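Local coordinates for protein MgGH51 (Meripilus giganteus, PDB 6ZPV) that probably hydrolyses terminal alpha-L-arabinofuranosyl residues from arabinose-containing polysaccharides, as a fungal alpha-L-arabinofuranosidase of glycoside hydrolase family GH51, at residues 9-14 with 521-526; 16-21 with 466-471; 394-399 with 422-427; 416-421 with 471-476. All coordinates share one frame; numbering follows the deposited sequence.

Contact 1. Residues 9-14 with 521-526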
loop_
_atom_site.group_PDB
_atom_site.type_symbol
_atom_site.label_atom_id
_atom_site.label_comp_id
_atom_site.label_asym_id
_atom_site.label_seq_id
_atom_site.Cartn_x
_atom_site.Cartn_y
_atom_site.Cartn_z
ATOM N N PRO A 9 -18.251 27.714 -12.904
ATOM C CA PRO A 9 -17.393 27.089 -11.899
ATOM C C PRO A 9 -16.851 28.127 -10.911
ATOM O O PRO A 9 -16.585 29.275 -11.266
ATOM C CB PRO A 9 -16.189 26.558 -12.723
ATOM C CG PRO A 9 -16.728 26.391 -14.110
ATOM C CD PRO A 9 -17.827 27.441 -14.269
ATOM N N SER A 10 -16.612 27.704 -9.654
ATOM C CA SER A 10 -16.009 28.552 -8.626
ATOM C C SER A 10 -14.495 28.322 -8.513
ATOM O O SER A 10 -13.826 29.240 -8.030
ATOM C CB SER A 10 -16.677 28.379 -7.326
ATOM O OG SER A 10 -16.636 27.021 -6.900
ATOM N N HIS A 11 -13.985 27.165 -8.855
ATOM C CA HIS A 11 -12.562 26.862 -8.692
ATOM C C HIS A 11 -12.206 25.611 -9.472
ATOM O O HIS A 11 -13.106 24.852 -9.883
ATOM C CB HIS A 11 -12.148 26.751 -7.201
ATOM C CG HIS A 11 -12.694 25.578 -6.509
ATOM N ND1 HIS A 11 -13.862 25.580 -5.758
ATOM C CD2 HIS A 11 -12.208 24.330 -6.453
ATOM C CE1 HIS A 11 -14.007 24.317 -5.252
ATOM N NE2 HIS A 11 -13.000 23.573 -5.672
ATOM N N THR A 12 -10.935 25.413 -9.650
ATOM C CA THR A 12 -10.375 24.208 -10.277
ATOM C C THR A 12 -10.241 23.114 -9.258
ATOM O O THR A 12 -9.763 23.336 -8.119
ATOM C CB THR A 12 -9.018 24.555 -10.919
ATOM O OG1 THR A 12 -9.175 25.457 -12.022
ATOM C CG2 THR A 12 -8.276 23.335 -11.416
ATOM N N VAL A 13 -10.617 21.908 -9.641
ATOM C CA VAL A 13 -10.458 20.713 -8.791
ATOM C C VAL A 13 -9.045 20.214 -9.040
ATOM O O VAL A 13 -8.687 19.935 -10.172
ATOM C CB VAL A 13 -11.473 19.633 -9.149
ATOM C CG1 VAL A 13 -11.299 18.448 -8.222
ATOM C CG2 VAL A 13 -12.891 20.140 -9.075
ATOM N N PRO A 14 -8.192 20.134 -8.001
ATOM C CA PRO A 14 -6.806 19.701 -8.187
ATOM C C PRO A 14 -6.717 18.323 -8.839
ATOM O O PRO A 14 -7.526 17.436 -8.512
ATOM C CB PRO A 14 -6.282 19.650 -6.741
ATOM C CG PRO A 14 -7.088 20.567 -5.964
ATOM C CD PRO A 14 -8.474 20.410 -6.589
ATOM N N ASP A 521 -12.268 18.776 -13.686
ATOM C CA ASP A 521 -11.297 19.808 -13.321
ATOM C C ASP A 521 -11.951 21.120 -12.936
ATOM O O ASP A 521 -11.250 22.013 -12.457
ATOM C CB ASP A 521 -10.215 19.967 -14.409
ATOM C CG ASP A 521 -10.743 20.381 -15.755
ATOM O OD1 ASP A 521 -11.965 20.553 -15.890
ATOM O OD2 ASP A 521 -9.918 20.619 -16.664
ATOM N N GLN A 522 -13.275 21.227 -13.075
ATOM C CA GLN A 522 -14.013 22.425 -12.651
ATOM C C GLN A 522 -14.999 22.027 -11.545
ATOM O O GLN A 522 -15.742 21.025 -11.704
ATOM C CB GLN A 522 -14.825 23.017 -13.814
ATOM C CG GLN A 522 -14.024 23.296 -15.088
ATOM C CD GLN A 522 -14.895 23.870 -16.166
ATOM O OE1 GLN A 522 -16.066 23.480 -16.339
ATOM N NE2 GLN A 522 -14.359 24.855 -16.925
ATOM N N TYR A 523 -15.080 22.804 -10.462
ATOM C CA TYR A 523 -16.107 22.617 -9.429
ATOM C C TYR A 523 -17.297 23.510 -9.754
ATOM O O TYR A 523 -17.117 24.721 -9.872
ATOM C CB TYR A 523 -15.598 22.904 -8.010
ATOM C CG TYR A 523 -16.673 22.666 -6.981
ATOM C CD1 TYR A 523 -17.048 21.375 -6.629
ATOM C CD2 TYR A 523 -17.367 23.732 -6.437
ATOM C CE1 TYR A 523 -18.111 21.144 -5.778
ATOM C CE2 TYR A 523 -18.401 23.508 -5.568
ATOM C CZ TYR A 523 -18.809 22.216 -5.263
ATOM O OH TYR A 523 -19.880 21.973 -4.430
ATOM N N LEU A 524 -18.472 22.909 -9.855
ATOM C CA LEU A 524 -19.722 23.655 -10.149
ATOM C C LEU A 524 -20.515 23.804 -8.848
ATOM O O LEU A 524 -21.049 22.831 -8.319
ATOM C CB LEU A 524 -20.564 22.910 -11.191
ATOM C CG LEU A 524 -19.979 22.800 -12.561
ATOM C CD1 LEU A 524 -20.893 22.020 -13.455
ATOM C CD2 LEU A 524 -19.760 24.187 -13.217
ATOM N N PRO A 525 -20.606 25.040 -8.301
ATOM C CA PRO A 525 -21.395 25.208 -7.085
ATOM C C PRO A 525 -22.855 24.775 -7.316
ATOM O O PRO A 525 -23.389 24.891 -8.444
ATOM C CB PRO A 525 -21.323 26.715 -6.756
ATOM C CG PRO A 525 -20.178 27.225 -7.576
ATOM C CD PRO A 525 -19.995 26.298 -8.769
ATOM N N SER A 526 -23.473 24.341 -6.239
ATOM C CA SER A 526 -24.876 23.904 -6.264
ATOM C C SER A 526 -25.498 24.272 -4.940
ATOM O O SER A 526 -24.804 24.596 -3.949
ATOM C CB SER A 526 -24.989 22.426 -6.578
ATOM O OG SER A 526 -24.361 21.630 -5.568
#

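Contact 2. Residues 16-21 with 466-471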
loop_
_atom_site.group_PDB
_atom_site.type_symbol
_atom_site.label_atom_id
_atom_site.label_comp_id
_atom_site.label_asym_id
_atom_site.label_seq_id
_atom_site.Cartn_x
_atom_site.Cartn_y
_atom_site.Cartn_z
ATOM N N THR A 16 -4.690 16.168 -7.955
ATOM C CA THR A 16 -4.272 15.316 -6.848
ATOM C C THR A 16 -5.373 14.959 -5.861
ATOM O O THR A 16 -5.070 14.316 -4.866
ATOM C CB THR A 16 -3.104 16.019 -6.134
ATOM O OG1 THR A 16 -3.494 17.365 -5.829
ATOM C CG2 THR A 16 -1.838 16.008 -6.953
ATOM N N LEU A 17 -6.632 15.331 -6.134
ATOM C CA LEU A 17 -7.621 15.226 -5.038
ATOM C C LEU A 17 -7.714 13.822 -4.481
ATOM O O LEU A 17 -7.832 13.686 -3.242
ATOM C CB LEU A 17 -8.980 15.713 -5.503
ATOM C CG LEU A 17 -10.059 15.758 -4.435
ATOM C CD1 LEU A 17 -9.662 16.552 -3.216
ATOM C CD2 LEU A 17 -11.343 16.323 -5.023
ATOM N N TYR A 18 -7.753 12.778 -5.289
ATOM C CA TYR A 18 -7.958 11.409 -4.809
ATOM C C TYR A 18 -6.718 10.558 -5.000
ATOM O O TYR A 18 -6.206 10.500 -6.149
ATOM C CB TYR A 18 -9.174 10.741 -5.461
ATOM C CG TYR A 18 -10.449 11.536 -5.283
ATOM C CD1 TYR A 18 -11.085 11.580 -4.051
ATOM C CD2 TYR A 18 -10.988 12.269 -6.311
ATOM C CE1 TYR A 18 -12.242 12.350 -3.865
ATOM C CE2 TYR A 18 -12.139 13.029 -6.136
ATOM C CZ TYR A 18 -12.760 13.086 -4.917
ATOM O OH TYR A 18 -13.913 13.812 -4.711
ATOM N N GLY A 19 -6.270 9.854 -3.987
ATOM C CA GLY A 19 -5.087 8.981 -4.123
ATOM C C GLY A 19 -5.038 7.944 -3.053
ATOM O O GLY A 19 -6.043 7.711 -2.359
ATOM N N LEU A 20 -3.878 7.333 -2.877
ATOM C CA LEU A 20 -3.687 6.172 -2.016
ATOM C C LEU A 20 -2.712 6.464 -0.888
ATOM O O LEU A 20 -1.756 7.257 -1.045
ATOM C CB LEU A 20 -3.119 5.009 -2.836
ATOM C CG LEU A 20 -3.877 4.639 -4.100
ATOM C CD1 LEU A 20 -3.242 3.414 -4.727
ATOM C CD2 LEU A 20 -5.354 4.420 -3.865
ATOM N N MET A 21 -2.939 5.803 0.246
ATOM C CA MET A 21 -2.036 5.837 1.402
ATOM C C MET A 21 -1.459 4.467 1.670
ATOM O O MET A 21 -2.211 3.506 1.871
ATOM C CB MET A 21 -2.732 6.365 2.657
ATOM C CG MET A 21 -1.847 6.498 3.874
ATOM S SD MET A 21 -1.635 4.957 4.804
ATOM C CE MET A 21 -0.359 5.357 5.958
ATOM N N GLY A 466 -17.791 16.893 0.690
ATOM C CA GLY A 466 -17.263 18.100 1.298
ATOM C C GLY A 466 -15.790 18.310 0.918
ATOM O O GLY A 466 -15.384 19.434 0.695
ATOM N N LEU A 467 -14.982 17.255 0.884
ATOM C CA LEU A 467 -13.594 17.397 0.406
ATOM C C LEU A 467 -13.592 18.016 -0.998
ATOM O O LEU A 467 -12.769 18.904 -1.302
ATOM C CB LEU A 467 -12.880 16.055 0.438
ATOM C CG LEU A 467 -12.750 15.375 1.794
ATOM C CD1 LEU A 467 -12.032 14.049 1.637
ATOM C CD2 LEU A 467 -12.010 16.227 2.800
ATOM N N GLU A 468 -14.485 17.538 -1.845
ATOM C CA GLU A 468 -14.519 18.006 -3.229
ATOM C C GLU A 468 -15.034 19.434 -3.315
ATOM O O GLU A 468 -14.462 20.288 -4.032
ATOM C CB GLU A 468 -15.328 17.020 -4.104
ATOM C CG GLU A 468 -15.244 17.276 -5.570
ATOM C CD GLU A 468 -15.848 16.145 -6.393
ATOM O OE1 GLU A 468 -17.058 16.178 -6.623
ATOM O OE2 GLU A 468 -15.061 15.226 -6.787
ATOM N N ARG A 469 -16.108 19.763 -2.581
ATOM C CA ARG A 469 -16.585 21.172 -2.558
ATOM C C ARG A 469 -15.476 22.129 -2.103
ATOM O O ARG A 469 -15.339 23.235 -2.609
ATOM C CB ARG A 469 -17.798 21.258 -1.623
ATOM C CG ARG A 469 -18.292 22.695 -1.448
ATOM C CD ARG A 469 -19.638 22.820 -0.715
ATOM N NE ARG A 469 -19.558 22.296 0.654
ATOM C CZ ARG A 469 -19.988 21.092 1.060
ATOM N NH1 ARG A 469 -20.640 20.265 0.264
ATOM N NH2 ARG A 469 -19.741 20.722 2.325
ATOM N N ASN A 470 -14.717 21.687 -1.073
ATOM C CA ASN A 470 -13.621 22.492 -0.467
ATOM C C ASN A 470 -12.274 22.228 -1.127
ATOM O O ASN A 470 -11.244 22.531 -0.490
ATOM C CB ASN A 470 -13.596 22.267 1.014
ATOM C CG ASN A 470 -14.837 22.768 1.722
ATOM O OD1 ASN A 470 -15.025 23.993 1.767
ATOM N ND2 ASN A 470 -15.663 21.861 2.224
ATOM N N SER A 471 -12.265 21.745 -2.371
ATOM C CA SER A 471 -10.990 21.389 -3.059
ATOM C C SER A 471 -10.220 22.603 -3.569
ATOM O O SER A 471 -9.137 22.418 -4.138
ATOM C CB SER A 471 -11.207 20.329 -4.085
ATOM O OG SER A 471 -12.078 20.735 -5.133
#

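Contact 3. Residues 394-399 with 422-427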
loop_
_atom_site.group_PDB
_atom_site.type_symbol
_atom_site.label_atom_id
_atom_site.label_comp_id
_atom_site.label_asym_id
_atom_site.label_seq_id
_atom_site.Cartn_x
_atom_site.Cartn_y
_atom_site.Cartn_z
ATOM N N PRO A 394 4.022 26.445 7.383
ATOM C CA PRO A 394 3.734 25.327 6.510
ATOM C C PRO A 394 2.805 25.743 5.375
ATOM O O PRO A 394 1.748 26.316 5.645
ATOM C CB PRO A 394 3.072 24.282 7.396
ATOM C CG PRO A 394 3.357 24.697 8.766
ATOM C CD PRO A 394 3.525 26.197 8.740
ATOM N N GLN A 395 3.147 25.281 4.161
ATOM C CA GLN A 395 2.209 25.464 3.049
ATOM C C GLN A 395 1.082 24.448 3.074
ATOM O O GLN A 395 0.038 24.725 2.442
ATOM C CB GLN A 395 2.964 25.380 1.741
ATOM C CG GLN A 395 3.990 26.481 1.582
ATOM C CD GLN A 395 4.433 26.487 0.162
ATOM O OE1 GLN A 395 5.329 25.713 -0.237
ATOM N NE2 GLN A 395 3.766 27.344 -0.600
ATOM N N SER A 396 1.263 23.325 3.726
ATOM C CA SER A 396 0.251 22.260 3.809
ATOM C C SER A 396 0.334 21.559 5.157
ATOM O O SER A 396 1.443 21.442 5.756
ATOM C CB SER A 396 0.440 21.272 2.717
ATOM O OG SER A 396 0.290 21.781 1.412
ATOM N N TYR A 397 -0.792 21.010 5.569
ATOM C CA TYR A 397 -0.917 20.109 6.721
ATOM C C TYR A 397 -1.598 18.808 6.282
ATOM O O TYR A 397 -2.500 18.842 5.426
ATOM C CB TYR A 397 -1.782 20.713 7.829
ATOM C CG TYR A 397 -1.039 21.648 8.761
ATOM C CD1 TYR A 397 -0.276 21.120 9.798
ATOM C CD2 TYR A 397 -1.076 23.027 8.673
ATOM C CE1 TYR A 397 0.396 21.903 10.703
ATOM C CE2 TYR A 397 -0.390 23.828 9.567
ATOM C CZ TYR A 397 0.351 23.274 10.602
ATOM O OH TYR A 397 0.956 24.073 11.522
ATOM N N ASP A 398 -1.197 17.693 6.908
ATOM C CA ASP A 398 -1.796 16.377 6.780
ATOM C C ASP A 398 -2.726 16.154 7.972
ATOM O O ASP A 398 -2.265 16.190 9.135
ATOM C CB ASP A 398 -0.739 15.277 6.704
ATOM C CG ASP A 398 -1.297 13.876 6.479
ATOM O OD1 ASP A 398 -2.553 13.790 6.321
ATOM O OD2 ASP A 398 -0.513 12.892 6.506
ATOM N N VAL A 399 -4.012 15.956 7.695
ATOM C CA VAL A 399 -5.074 15.708 8.704
ATOM C C VAL A 399 -5.511 14.262 8.608
ATOM O O VAL A 399 -5.846 13.769 7.506
ATOM C CB VAL A 399 -6.247 16.681 8.438
ATOM C CG1 VAL A 399 -7.353 16.499 9.444
ATOM C CG2 VAL A 399 -5.799 18.116 8.369
ATOM N N GLY A 422 -3.958 30.550 1.820
ATOM C CA GLY A 422 -2.797 29.999 1.121
ATOM C C GLY A 422 -2.391 28.613 1.579
ATOM O O GLY A 422 -1.484 28.046 0.954
ATOM N N THR A 423 -2.974 28.149 2.647
ATOM C CA THR A 423 -2.660 26.825 3.161
ATOM C C THR A 423 -3.506 25.787 2.431
ATOM O O THR A 423 -4.683 26.017 2.214
ATOM C CB THR A 423 -2.962 26.720 4.664
ATOM O OG1 THR A 423 -2.548 27.887 5.336
ATOM C CG2 THR A 423 -2.320 25.485 5.244
ATOM N N THR A 424 -2.922 24.664 2.068
ATOM C CA THR A 424 -3.691 23.554 1.549
ATOM C C THR A 424 -3.612 22.375 2.523
ATOM O O THR A 424 -2.687 22.249 3.312
ATOM C CB THR A 424 -3.248 23.188 0.134
ATOM O OG1 THR A 424 -1.887 22.781 0.152
ATOM C CG2 THR A 424 -3.469 24.275 -0.866
ATOM N N TYR A 425 -4.593 21.494 2.410
ATOM C CA TYR A 425 -4.827 20.410 3.364
ATOM C C TYR A 425 -4.866 19.076 2.655
ATOM O O TYR A 425 -5.535 18.941 1.596
ATOM C CB TYR A 425 -6.078 20.686 4.188
ATOM C CG TYR A 425 -5.950 21.926 5.039
ATOM C CD1 TYR A 425 -5.348 21.880 6.286
ATOM C CD2 TYR A 425 -6.276 23.192 4.571
ATOM C CE1 TYR A 425 -5.140 23.017 7.041
ATOM C CE2 TYR A 425 -6.065 24.365 5.306
ATOM C CZ TYR A 425 -5.489 24.263 6.563
ATOM O OH TYR A 425 -5.275 25.361 7.346
ATOM N N PHE A 426 -4.184 18.122 3.231
ATOM C CA PHE A 426 -4.121 16.730 2.736
ATOM C C PHE A 426 -4.843 15.877 3.774
ATOM O O PHE A 426 -4.427 15.827 4.939
ATOM C CB PHE A 426 -2.647 16.334 2.707
ATOM C CG PHE A 426 -2.307 14.904 2.380
ATOM C CD1 PHE A 426 -3.132 14.131 1.614
ATOM C CD2 PHE A 426 -1.097 14.354 2.812
ATOM C CE1 PHE A 426 -2.780 12.833 1.256
ATOM C CE2 PHE A 426 -0.721 13.064 2.452
ATOM C CZ PHE A 426 -1.572 12.318 1.652
ATOM N N GLU A 427 -5.954 15.219 3.404
ATOM C CA GLU A 427 -6.622 14.278 4.298
ATOM C C GLU A 427 -5.925 12.927 4.103
ATOM O O GLU A 427 -6.422 12.061 3.352
ATOM C CB GLU A 427 -8.116 14.225 4.008
ATOM C CG GLU A 427 -8.899 13.632 5.163
ATOM C CD GLU A 427 -9.283 14.591 6.266
ATOM O OE1 GLU A 427 -9.064 15.802 6.154
ATOM O OE2 GLU A 427 -9.860 14.092 7.309
HETATM O O HOH W 1 0.108 28.259 4.710
HETATM O O HOH W 2 1.390 28.662 0.997
#

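Contact 4. Residues 416-421 with 471-476. With NAG (2-acetamido-2-deoxy-beta-D-glucopyranose), chain B; ACT (acetate ion), chain G.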
loop_
_atom_site.group_PDB
_atom_site.type_symbol
_atom_site.label_atom_id
_atom_site.label_comp_id
_atom_site.label_asym_id
_atom_site.label_seq_id
_atom_site.Cartn_x
_atom_site.Cartn_y
_atom_site.Cartn_z
ATOM N N ASP A 416 -15.542 23.762 5.279
ATOM C CA ASP A 416 -16.237 24.954 4.734
ATOM C C ASP A 416 -15.854 26.234 5.477
ATOM O O ASP A 416 -15.847 27.292 4.812
ATOM C CB ASP A 416 -17.734 24.758 4.740
ATOM C CG ASP A 416 -18.146 23.757 3.693
ATOM O OD1 ASP A 416 -17.897 22.527 3.870
ATOM O OD2 ASP A 416 -18.728 24.156 2.641
ATOM N N GLY A 417 -15.678 26.167 6.789
ATOM C CA GLY A 417 -15.372 27.354 7.566
ATOM C C GLY A 417 -13.897 27.656 7.671
ATOM O O GLY A 417 -13.555 28.649 8.377
ATOM N N PHE A 418 -13.016 26.865 7.046
ATOM C CA PHE A 418 -11.590 27.163 7.117
ATOM C C PHE A 418 -11.291 28.439 6.377
ATOM O O PHE A 418 -11.934 28.795 5.358
ATOM C CB PHE A 418 -10.733 26.056 6.486
ATOM C CG PHE A 418 -10.375 24.879 7.383
ATOM C CD1 PHE A 418 -11.307 24.225 8.185
ATOM C CD2 PHE A 418 -9.071 24.406 7.389
ATOM C CE1 PHE A 418 -10.941 23.189 9.016
ATOM C CE2 PHE A 418 -8.716 23.345 8.204
ATOM C CZ PHE A 418 -9.646 22.748 9.024
ATOM N N GLN A 419 -10.288 29.144 6.864
ATOM C CA GLN A 419 -9.787 30.309 6.114
ATOM C C GLN A 419 -9.124 29.869 4.816
ATOM O O GLN A 419 -8.516 28.805 4.767
ATOM C CB GLN A 419 -8.773 31.069 6.966
ATOM C CG GLN A 419 -9.291 31.607 8.274
ATOM C CD GLN A 419 -10.456 32.557 8.088
ATOM O OE1 GLN A 419 -10.341 33.547 7.357
ATOM N NE2 GLN A 419 -11.575 32.211 8.719
ATOM N N ARG A 420 -9.243 30.708 3.799
ATOM C CA ARG A 420 -8.570 30.622 2.488
ATOM C C ARG A 420 -7.378 31.594 2.574
ATOM O O ARG A 420 -7.530 32.763 2.252
ATOM C CB ARG A 420 -9.556 30.939 1.366
ATOM C CG ARG A 420 -10.316 29.718 0.888
ATOM C CD ARG A 420 -11.182 29.003 1.918
ATOM N NE ARG A 420 -11.827 27.882 1.238
ATOM C CZ ARG A 420 -12.549 26.967 1.853
ATOM N NH1 ARG A 420 -12.815 27.030 3.157
ATOM N NH2 ARG A 420 -13.041 25.952 1.132
ATOM N N ASN A 421 -6.265 31.121 3.151
ATOM C CA ASN A 421 -5.089 31.975 3.471
ATOM C C ASN A 421 -3.815 31.364 2.890
ATOM O O ASN A 421 -2.716 31.640 3.426
ATOM C CB ASN A 421 -5.062 32.326 4.965
ATOM C CG ASN A 421 -4.889 31.161 5.877
ATOM O OD1 ASN A 421 -4.570 30.003 5.434
ATOM N ND2 ASN A 421 -5.095 31.478 7.154
ATOM N N SER A 471 -12.265 21.745 -2.371
ATOM C CA SER A 471 -10.990 21.389 -3.059
ATOM C C SER A 471 -10.220 22.603 -3.569
ATOM O O SER A 471 -9.137 22.418 -4.138
ATOM C CB SER A 471 -11.207 20.329 -4.085
ATOM O OG SER A 471 -12.078 20.735 -5.133
ATOM N N ASP A 472 -10.707 23.815 -3.300
ATOM C CA ASP A 472 -9.855 24.997 -3.414
ATOM C C ASP A 472 -8.741 24.941 -2.393
ATOM O O ASP A 472 -7.640 25.452 -2.675
ATOM C CB ASP A 472 -10.675 26.282 -3.327
ATOM C CG ASP A 472 -11.465 26.481 -2.047
ATOM O OD1 ASP A 472 -12.049 25.481 -1.562
ATOM O OD2 ASP A 472 -11.533 27.634 -1.604
ATOM N N ILE A 473 -8.976 24.380 -1.212
ATOM C CA ILE A 473 -7.956 24.246 -0.147
ATOM C C ILE A 473 -7.600 22.776 0.130
ATOM O O ILE A 473 -6.499 22.539 0.643
ATOM C CB ILE A 473 -8.344 24.991 1.137
ATOM C CG1 ILE A 473 -9.561 24.396 1.834
ATOM C CG2 ILE A 473 -8.436 26.472 0.867
ATOM C CD1 ILE A 473 -9.819 24.947 3.240
ATOM N N VAL A 474 -8.483 21.810 -0.085
ATOM C CA VAL A 474 -8.171 20.390 0.060
ATOM C C VAL A 474 -7.543 19.914 -1.241
ATOM O O VAL A 474 -8.228 19.940 -2.288
ATOM C CB VAL A 474 -9.405 19.552 0.418
ATOM C CG1 VAL A 474 -9.000 18.065 0.496
ATOM C CG2 VAL A 474 -10.059 20.009 1.702
ATOM N N PHE A 475 -6.265 19.543 -1.223
ATOM C CA PHE A 475 -5.591 19.171 -2.455
ATOM C C PHE A 475 -5.476 17.669 -2.669
ATOM O O PHE A 475 -5.185 17.249 -3.804
ATOM C CB PHE A 475 -4.208 19.830 -2.616
ATOM C CG PHE A 475 -3.080 19.241 -1.834
ATOM C CD1 PHE A 475 -2.924 19.509 -0.456
ATOM C CD2 PHE A 475 -2.183 18.365 -2.407
ATOM C CE1 PHE A 475 -1.863 18.998 0.264
ATOM C CE2 PHE A 475 -1.110 17.868 -1.677
ATOM C CZ PHE A 475 -0.972 18.170 -0.337
ATOM N N ALA A 476 -5.679 16.856 -1.641
ATOM C CA ALA A 476 -5.402 15.414 -1.722
ATOM C C ALA A 476 -6.114 14.737 -0.551
ATOM O O ALA A 476 -6.204 15.313 0.551
ATOM C CB ALA A 476 -3.900 15.206 -1.644
HETATM C C1 NAG B . -4.966 30.614 8.256
HETATM C C2 NAG B . -3.725 31.013 9.093
HETATM C C3 NAG B . -3.654 30.394 10.474
HETATM C C4 NAG B . -4.919 30.389 11.254
HETATM C C5 NAG B . -6.024 29.926 10.310
HETATM C C6 NAG B . -7.413 30.054 10.968
HETATM C C7 NAG B . -1.985 31.691 7.515
HETATM C C8 NAG B . -0.840 31.247 6.596
HETATM N N2 NAG B . -2.504 30.807 8.332
HETATM O O3 NAG B . -2.564 30.955 11.243
HETATM O O4 NAG B . -4.961 29.486 12.362
HETATM O O5 NAG B . -6.122 30.710 9.147
HETATM O O6 NAG B . -7.610 31.380 11.463
HETATM O O7 NAG B . -2.349 32.870 7.539
HETATM C C ACT G . -8.769 27.187 9.605
HETATM O O ACT G . -8.538 27.880 8.646
HETATM O OXT ACT G . -9.834 27.327 10.294
HETATM C CH3 ACT G . -7.664 26.113 10.034
#

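Contact 1. Residues 9-14 with 521-526
Tyr-523 and Pro-9 bury more surface than any other residues where 9-14 runs antiparallel to 521-526, a short, weakly bonded N-terminal strand laid on the edge of the antiparallel sheet in the C-terminal domain, which in GH51 enzymes is a beta-sandwich. The backbone of Tyr-523 works at both ends. Its N donates to His-11 O (2.9 Å), and its O accepts Ser-10 N (3.0 Å). Beyond the non-hydrogen-bonded pair Thr-12 and Gln-522, Val-13 N bonds to Asp-521 O (2.9 Å). Asp-521 is also half of a classic beta bulge, for it and Gln-522 both face Arg-541 on the next strand.

Pro-9 brings its CA to 3.1 Å from Tyr-523 O in a CA-H...O contact. Its CG rests on the amide of Gln-522, 3.7 Å from OE1, which is hydrogen-bonded to Arg-541 NH1, and its ring lies alongside the CD2 methyl of Leu-524. On the other face His-11, with CG set between backbone N and carbonyl carbon (chi1 69°), spreads its ring over Tyr-523 CB, a CH-pi contact of 3.7 Å from CB to the imidazole centroid. The two rings are nearly parallel but slid apart, with little overlap. His-11 NE2 is hydrogen-bonded to Ser-471. Ser-10 OG meets the Tyr-523 ring at its edge, in the ring plane and 3.4 Å from CD2.

Contact 2. Residues 16-21 with 466-471
At the closing seam of the (beta/alpha)8 barrel, Leu-17 and Tyr-18, on the approach to strand 20-21, meet Glu-468 in the last turn of helix 454-469 and Ser-471 just after it. Tyr-18 OH donates to Glu-468 OE2 at 2.8 Å. The carboxylate oxygen lies in the plane of the phenol ring, at its edge, yet the hydroxyl approaches it from 55° above the carboxylate plane, and ring and carboxylate planes are turned 74° apart. Glu-468 has an extended side chain, which carries OE2 out to the phenol. The same oxygen forms a salt bridge with Lys-551 while OE1 accepts from Ser-538, so this buried acid is well supplied with partners and is probably kept ionised by the lysine.

Helix 454-469 connects the barrel strands 424-432 and 474-479, and the barrel closes where Gly-19 shares a backbone hydrogen bond with Ala-477 of the latter. Beneath the polar pair the contact is apolar. Leu-17 directs CD2 to within 4.0 Å of Glu-468 CA, and both its methyls touch Ser-471 CB. Its CG also sits over the centre of the Tyr-18 ring. The helix end itself is held by doubly used carbonyls: Glu-468 O takes Ser-471 N and, on an in-plane lone pair, Ser-471 OG at 2.7 Å, whereas Gly-466 O takes Asn-470 N and ND2 from opposite faces of its plane.

Contact 3. Residues 394-399 with 422-427
From Ser-396 with Thr-424 to Asp-398 with Phe-426, two parallel strands run in step, their axes 4.7 Å apart at closest and inclined at 24°, joined by backbone bonds such as Phe-426 N to Tyr-397 O (2.9 Å) and Val-399 N to Phe-426 O (2.8 Å). On one face Ser-396 OG donates to Thr-424 OG1 at 2.7 Å, and is hydrogen-bonded to Arg-378 NE. Further along that face Asp-398 and Phe-426 lie side by side, pointing the same way, with Asp-398 CG 3.7 Å from Phe-426 CD2. The carboxylate is fixed by outside donors, OD1 by Gly-428 N and OD2 by His-400 NE2. On the other face Tyr-397 CB packs against Tyr-425 CD1 (4.1 Å), and both phenol hydroxyls bond to Trp-386.

Glu-427 first heads away, but a bend at chi2 (85°) returns its carboxylate, so that OE1 comes to 3.7 Å from Val-399 CB while bonded to Tyr-415 OH. With an alanine here, Tyr-415 OH would probably be left without this acceptor and the flank of Val-399 less well covered. A water joins Pro-394 O to Thr-423 OG1 where the strands begin.

Helix 405-410 lies between the two strands in sequence, making a beta-alpha-beta unit of the barrel. Strand 378-381 bonds to 396-403 on its far side, and strand 474-479 flanks 424-432.

Contact 4. Residues 416-421 with 471-476
Asp-472 OD2 accepts Arg-420 NE at 2.9 Å in an almost perfectly straight bond (179°), while OD1 offers its syn lone pair to NH2, also at 2.9 Å. This is a side-on, bidentate salt bridge with the two flat groups nearly coplanar. A bend at chi2 (61°) turns the arginine back along its own loop, where NH1 reaches Phe-418 O at 3.0 Å. Ile-473 CD1 sits over the centre of the guanidinium, 3.6 Å above its plane, and also presses on Phe-418 CB. An asparagine in place of Asp-472 removes the negative charge, and the guanidinium is likely to be held less firmly and to turn more easily off Ile-473. The same loop carries an N-linked glycan, Asn-421 ND2 being bonded to NAG C1, and Gln-419 N is hydrogen-bonded to an acetate, probably from the crystallisation liquor, whose methyl lies over the Phe-418 ring. With Tyr-415 O also at NH1 and Asn-470 OD1 at NH2, each guanidinium N-H has an acceptor, which fixes the group's rotation and ties this surface loop to the turn leading into strand 474-479.

Contacts 1, 2 and 4 illustrate how one short connection can serve several interfaces. Ser-471, shared by contacts 2 and 4, also binds contact 1, its OG 3.0 Å from His-11 NE2, so the turn after helix 454-469 touches both the barrel and the C-terminal domain sheet. Contacts 2 and 4, with centres about 11 Å apart, are further joined by the salt bridge of Arg-469 NE to Asp-416 OD2 (2.8 Å). Contacts 3 and 4 are closest, about 9 Å between centres, and adjoin in the barrel sheet through Tyr-425 N and Ile-473 O (2.8 Å). The glycan on Asn-421 lies near Thr-423 of contact 3; it is a surface sugar, not bound substrate.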